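Local coordinates for alkaline phosphatase (Thermus thermophilus, PDB 7KWD), which probably hydrolyses phosphate monoesters as a homodimeric alkaline phosphatase carrying two zinc ions and one magnesium ion per subunit, at residues F369-E381 / M409-R423. Sequence-based numbering, arbitrary orientation.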
loop_
_atom_site.group_PDB
_atom_site.type_symbol
_atom_site.label_atom_id
_atom_site.label_comp_id
_atom_site.label_asym_id
_atom_site.label_seq_id
_atom_site.Cartn_x
_atom_site.Cartn_y
_atom_site.Cartn_z
ATOM N N PHE A 369 14.190 -24.577 -8.870
ATOM C CA PHE A 369 14.255 -23.134 -9.072
ATOM C C PHE A 369 14.610 -22.771 -10.511
ATOM O O PHE A 369 14.060 -21.805 -11.065
ATOM C CB PHE A 369 15.259 -22.529 -8.105
ATOM C CG PHE A 369 14.671 -22.200 -6.771
ATOM C CD1 PHE A 369 14.450 -23.198 -5.851
ATOM C CD2 PHE A 369 14.338 -20.887 -6.440
ATOM C CE1 PHE A 369 13.902 -22.902 -4.615
ATOM C CE2 PHE A 369 13.797 -20.583 -5.208
ATOM C CZ PHE A 369 13.574 -21.599 -4.292
ATOM N N ARG A 370 15.545 -23.509 -11.125
ATOM C CA ARG A 370 15.879 -23.278 -12.525
ATOM C C ARG A 370 14.658 -23.479 -13.408
ATOM O O ARG A 370 14.321 -22.626 -14.234
ATOM C CB ARG A 370 17.008 -24.226 -12.955
ATOM C CG ARG A 370 17.814 -23.812 -14.212
ATOM C CD ARG A 370 18.521 -25.024 -14.883
ATOM N NE ARG A 370 17.562 -26.076 -15.237
ATOM C CZ ARG A 370 16.659 -25.959 -16.210
ATOM N NH1 ARG A 370 16.625 -24.853 -16.931
ATOM N NH2 ARG A 370 15.791 -26.934 -16.465
ATOM N N ALA A 371 13.984 -24.602 -13.258
ATOM C CA ALA A 371 12.925 -24.925 -14.195
ATOM C C ALA A 371 11.653 -24.120 -13.962
ATOM O O ALA A 371 10.965 -23.778 -14.921
ATOM C CB ALA A 371 12.617 -26.417 -14.108
ATOM N N MET A 372 11.337 -23.782 -12.722
ATOM C CA MET A 372 10.045 -23.196 -12.417
ATOM C C MET A 372 10.100 -21.726 -12.042
ATOM O O MET A 372 9.076 -21.047 -12.169
ATOM C CB MET A 372 9.374 -24.021 -11.307
ATOM C CG MET A 372 8.989 -25.436 -11.808
ATOM S SD MET A 372 8.256 -26.542 -10.569
ATOM C CE MET A 372 9.671 -27.583 -10.172
ATOM N N LYS A 373 11.267 -21.205 -11.650
ATOM C CA LYS A 373 11.436 -19.778 -11.416
ATOM C C LYS A 373 12.411 -19.074 -12.359
ATOM O O LYS A 373 12.473 -17.846 -12.324
ATOM C CB LYS A 373 11.896 -19.539 -9.966
ATOM C CG LYS A 373 10.828 -19.947 -8.927
ATOM C CD LYS A 373 9.540 -19.129 -9.101
ATOM C CE LYS A 373 8.606 -19.258 -7.873
ATOM N NZ LYS A 373 7.193 -18.936 -8.267
ATOM N N GLY A 374 13.136 -19.796 -13.214
ATOM C CA GLY A 374 14.156 -19.179 -14.033
ATOM C C GLY A 374 15.330 -18.627 -13.242
ATOM O O GLY A 374 15.939 -17.638 -13.649
ATOM N N VAL A 375 15.647 -19.240 -12.109
ATOM C CA VAL A 375 16.628 -18.735 -11.155
ATOM C C VAL A 375 17.739 -19.771 -11.016
ATOM O O VAL A 375 17.465 -20.976 -10.965
ATOM C CB VAL A 375 15.978 -18.458 -9.776
ATOM C CG1 VAL A 375 17.022 -18.370 -8.648
ATOM C CG2 VAL A 375 15.150 -17.175 -9.820
ATOM N N ASP A 376 18.986 -19.291 -10.932
ATOM C CA ASP A 376 20.175 -20.139 -10.771
ATOM C C ASP A 376 20.704 -19.906 -9.363
ATOM O O ASP A 376 21.414 -18.932 -9.108
ATOM C CB ASP A 376 21.239 -19.820 -11.822
ATOM C CG ASP A 376 20.814 -20.227 -13.221
ATOM O OD1 ASP A 376 20.262 -21.349 -13.381
ATOM O OD2 ASP A 376 21.019 -19.423 -14.164
ATOM N N LEU A 377 20.334 -20.798 -8.451
ATOM C CA LEU A 377 20.705 -20.662 -7.055
ATOM C C LEU A 377 22.163 -21.034 -6.812
ATOM O O LEU A 377 22.698 -21.964 -7.420
ATOM C CB LEU A 377 19.813 -21.562 -6.203
ATOM C CG LEU A 377 18.412 -21.055 -5.864
ATOM C CD1 LEU A 377 17.713 -22.102 -4.982
ATOM C CD2 LEU A 377 18.461 -19.713 -5.168
ATOM N N GLU A 378 22.788 -20.313 -5.893
ATOM C CA GLU A 378 24.051 -20.721 -5.328
ATOM C C GLU A 378 23.848 -21.918 -4.401
ATOM O O GLU A 378 22.757 -22.144 -3.861
ATOM C CB GLU A 378 24.677 -19.570 -4.541
ATOM C CG GLU A 378 25.138 -18.381 -5.367
ATOM C CD GLU A 378 25.564 -17.211 -4.491
ATOM O OE1 GLU A 378 26.056 -17.473 -3.373
ATOM O OE2 GLU A 378 25.409 -16.034 -4.906
ATOM N N ASP A 379 24.943 -22.668 -4.192
ATOM C CA ASP A 379 24.926 -23.791 -3.261
ATOM C C ASP A 379 24.349 -23.387 -1.909
ATOM O O ASP A 379 23.468 -24.060 -1.373
ATOM C CB ASP A 379 26.338 -24.351 -3.055
ATOM C CG ASP A 379 26.989 -24.784 -4.342
ATOM O OD1 ASP A 379 28.219 -24.618 -4.456
ATOM O OD2 ASP A 379 26.278 -25.299 -5.228
ATOM N N ALA A 380 24.858 -22.305 -1.317
ATOM C CA ALA A 380 24.399 -21.975 0.027
ATOM C C ALA A 380 22.910 -21.648 0.054
ATOM O O ALA A 380 22.270 -21.772 1.109
ATOM C CB ALA A 380 25.189 -20.800 0.603
ATOM N N GLU A 381 22.359 -21.195 -1.074
ATOM C CA GLU A 381 20.946 -20.833 -1.118
ATOM C C GLU A 381 20.097 -22.089 -1.206
ATOM O O GLU A 381 19.123 -22.244 -0.464
ATOM C CB GLU A 381 20.688 -19.884 -2.295
ATOM C CG GLU A 381 21.395 -18.512 -2.143
ATOM C CD GLU A 381 21.318 -17.672 -3.399
ATOM O OE1 GLU A 381 21.339 -18.267 -4.501
ATOM O OE2 GLU A 381 21.250 -16.421 -3.284
ATOM N N MET A 409 12.362 -19.863 0.894
ATOM C CA MET A 409 12.508 -19.981 -0.552
ATOM C C MET A 409 12.605 -18.605 -1.202
ATOM O O MET A 409 13.440 -18.379 -2.085
ATOM C CB MET A 409 11.333 -20.784 -1.111
ATOM C CG MET A 409 11.372 -22.256 -0.682
ATOM S SD MET A 409 9.926 -23.227 -1.107
ATOM C CE MET A 409 10.186 -23.498 -2.869
ATOM N N ALA A 410 11.779 -17.658 -0.761
ATOM C CA ALA A 410 11.796 -16.345 -1.390
ATOM C C ALA A 410 13.124 -15.655 -1.151
ATOM O O ALA A 410 13.731 -15.110 -2.081
ATOM C CB ALA A 410 10.639 -15.494 -0.867
ATOM N N TRP A 411 13.623 -15.730 0.087
ATOM C CA TRP A 411 14.912 -15.145 0.403
ATOM C C TRP A 411 16.047 -15.881 -0.289
ATOM O O TRP A 411 17.065 -15.263 -0.626
ATOM C CB TRP A 411 15.127 -15.145 1.912
ATOM C CG TRP A 411 14.532 -13.963 2.594
ATOM C CD1 TRP A 411 13.372 -13.923 3.316
ATOM C CD2 TRP A 411 15.081 -12.641 2.635
ATOM N NE1 TRP A 411 13.169 -12.655 3.804
ATOM C CE2 TRP A 411 14.202 -11.851 3.390
ATOM C CE3 TRP A 411 16.228 -12.046 2.097
ATOM C CZ2 TRP A 411 14.437 -10.499 3.623
ATOM C CZ3 TRP A 411 16.456 -10.714 2.328
ATOM C CH2 TRP A 411 15.559 -9.950 3.078
ATOM N N ALA A 412 15.886 -17.176 -0.532
ATOM C CA ALA A 412 16.912 -17.925 -1.249
ATOM C C ALA A 412 17.109 -17.392 -2.663
ATOM O O ALA A 412 18.224 -17.466 -3.198
ATOM C CB ALA A 412 16.545 -19.412 -1.256
ATOM N N MET A 413 16.056 -16.822 -3.276
ATOM C CA MET A 413 16.154 -16.282 -4.627
ATOM C C MET A 413 16.133 -14.755 -4.639
ATOM O O MET A 413 15.636 -14.142 -5.586
ATOM C CB MET A 413 15.048 -16.846 -5.516
ATOM C CG MET A 413 13.635 -16.440 -5.134
ATOM S SD MET A 413 12.458 -17.256 -6.246
ATOM C CE MET A 413 12.485 -16.190 -7.666
ATOM N N VAL A 414 16.690 -14.136 -3.605
ATOM C CA VAL A 414 16.761 -12.687 -3.541
ATOM C C VAL A 414 17.710 -12.168 -4.610
ATOM O O VAL A 414 18.664 -12.834 -5.012
ATOM C CB VAL A 414 17.196 -12.249 -2.131
ATOM C CG1 VAL A 414 18.596 -12.758 -1.841
ATOM C CG2 VAL A 414 17.193 -10.758 -1.957
ATOM N N GLN A 415 17.413 -10.968 -5.090
ATOM C CA GLN A 415 18.325 -10.184 -5.904
ATOM C C GLN A 415 19.711 -10.132 -5.289
ATOM O O GLN A 415 19.871 -9.858 -4.094
ATOM C CB GLN A 415 17.774 -8.758 -6.043
ATOM C CG GLN A 415 18.498 -7.847 -7.058
ATOM C CD GLN A 415 18.201 -6.362 -6.845
ATOM O OE1 GLN A 415 17.195 -5.990 -6.225
ATOM N NE2 GLN A 415 19.078 -5.506 -7.350
ATOM N N ARG A 416 20.715 -10.384 -6.120
ATOM C CA ARG A 416 22.116 -10.285 -5.717
ATOM C C ARG A 416 22.870 -9.187 -6.456
ATOM O O ARG A 416 23.787 -8.584 -5.896
ATOM C CB ARG A 416 22.842 -11.619 -5.969
ATOM C CG ARG A 416 22.291 -12.807 -5.234
ATOM C CD ARG A 416 22.921 -14.081 -5.770
ATOM N NE ARG A 416 22.520 -14.300 -7.160
ATOM C CZ ARG A 416 23.041 -15.216 -7.977
ATOM N NH1 ARG A 416 24.014 -16.028 -7.563
ATOM N NH2 ARG A 416 22.580 -15.321 -9.215
ATOM N N ASP A 417 22.502 -8.904 -7.698
ATOM C CA ASP A 417 23.217 -7.942 -8.528
ATOM C C ASP A 417 22.602 -6.568 -8.294
ATOM O O ASP A 417 21.543 -6.242 -8.840
ATOM C CB ASP A 417 23.122 -8.375 -9.988
ATOM C CG ASP A 417 23.955 -7.532 -10.914
ATOM O OD1 ASP A 417 24.285 -6.363 -10.588
ATOM O OD2 ASP A 417 24.262 -8.048 -12.000
ATOM N N ALA A 418 23.292 -5.746 -7.504
ATOM C CA ALA A 418 22.753 -4.447 -7.142
ATOM C C ALA A 418 22.738 -3.463 -8.305
ATOM O O ALA A 418 22.073 -2.441 -8.206
ATOM C CB ALA A 418 23.568 -3.855 -5.996
ATOM N N GLN A 419 23.466 -3.742 -9.394
ATOM C CA GLN A 419 23.511 -2.814 -10.517
ATOM C C GLN A 419 22.310 -3.015 -11.420
ATOM O O GLN A 419 21.803 -2.058 -12.014
ATOM C CB GLN A 419 24.793 -2.994 -11.349
ATOM C CG GLN A 419 26.092 -2.714 -10.597
ATOM C CD GLN A 419 26.040 -1.425 -9.778
ATOM O OE1 GLN A 419 26.485 -1.382 -8.623
ATOM N NE2 GLN A 419 25.486 -0.366 -10.378
ATOM N N LYS A 420 21.881 -4.262 -11.555
ATOM C CA LYS A 420 20.765 -4.661 -12.404
ATOM C C LYS A 420 20.207 -5.971 -11.864
ATOM O O LYS A 420 20.947 -6.951 -11.756
ATOM C CB LYS A 420 21.221 -4.806 -13.849
ATOM C CG LYS A 420 20.095 -4.752 -14.857
ATOM C CD LYS A 420 20.663 -4.637 -16.272
ATOM C CE LYS A 420 19.584 -4.630 -17.349
ATOM N NZ LYS A 420 20.157 -4.800 -18.722
ATOM N N PRO A 421 18.934 -6.014 -11.460
ATOM C CA PRO A 421 18.397 -7.248 -10.867
ATOM C C PRO A 421 18.678 -8.468 -11.730
ATOM O O PRO A 421 18.384 -8.492 -12.932
ATOM C CB PRO A 421 16.890 -6.964 -10.750
ATOM C CG PRO A 421 16.833 -5.510 -10.437
ATOM C CD PRO A 421 18.027 -4.863 -11.220
ATOM N N ASP A 422 19.295 -9.476 -11.103
ATOM C CA ASP A 422 19.411 -10.802 -11.690
ATOM C C ASP A 422 18.242 -11.688 -11.316
ATOM O O ASP A 422 17.977 -12.680 -12.004
ATOM C CB ASP A 422 20.715 -11.475 -11.256
ATOM C CG ASP A 422 20.875 -11.561 -9.734
ATOM O OD1 ASP A 422 20.481 -10.614 -9.002
ATOM O OD2 ASP A 422 21.432 -12.591 -9.281
ATOM N N ARG A 423 17.564 -11.361 -10.226
ATOM C CA ARG A 423 16.330 -11.999 -9.793
ATOM C C ARG A 423 15.383 -10.894 -9.370
ATOM O O ARG A 423 15.815 -9.757 -9.117
ATOM C CB ARG A 423 16.600 -12.988 -8.655
ATOM C CG ARG A 423 17.822 -13.862 -8.917
ATOM C CD ARG A 423 18.346 -14.314 -7.597
ATOM N NE ARG A 423 19.247 -15.447 -7.715
ATOM C CZ ARG A 423 19.867 -15.984 -6.674
ATOM N NH1 ARG A 423 19.685 -15.466 -5.468
ATOM N NH2 ARG A 423 20.671 -17.023 -6.838
HETATM O O HOH W 1 19.475 -16.439 -10.693
#
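Arg423 meets Glu381 end-on, its NH2 bonded to OE1 at 2.7 Å and its NH1 to OE2 at 2.9 Å, with carboxylate and guanidinium planes 36° apart. Extended from CG to NE, the Arg423 chain carries its guanidinium across to segment 369–381, where the edge is gripped almost all round: NH2 also donates to Asp376 O, NH1 to Val414 O, and NE to a water that Asp376 N shares. Glu381 OE1 takes a second N-H, from Glu378 N at 2.9 Å, tying the carboxylate to the N-cap residue of its own helix. Arg416 lays its guanidinium nearly parallel over one face of that of Arg423, NE 3.2 Å above the plane; neighbouring carboxylates probably offset the like charges. In its own plane Arg416 NH1 reaches the anti lone pair of Glu378 OE2 at 3.0 Å, while NE and NH2 hold Asp422 OD2. An alanine in place of Arg423 would probably leave the Glu381 carboxylate and the carbonyls of Asp376 and Val414 without these donors, and Arg416 without the flat group against it.

Beside this lies an apolar patch. With CG held between backbone N and carbonyl carbon (chi1 66°), Met413 sets SD at the edge of the Phe369 ring, 3.7 Å from CE2, and bends CE onto Val375 CG2. Leu377 CD1 lies over one ring face, offset toward the rim.

The arrangement is a salt-bridge network flanked by a Met-aromatic contact, joining the end of helix 362–373, the start of helix 379–391 and the turn between them to the end of helix 406–412 and its following loop, away from the metal sites.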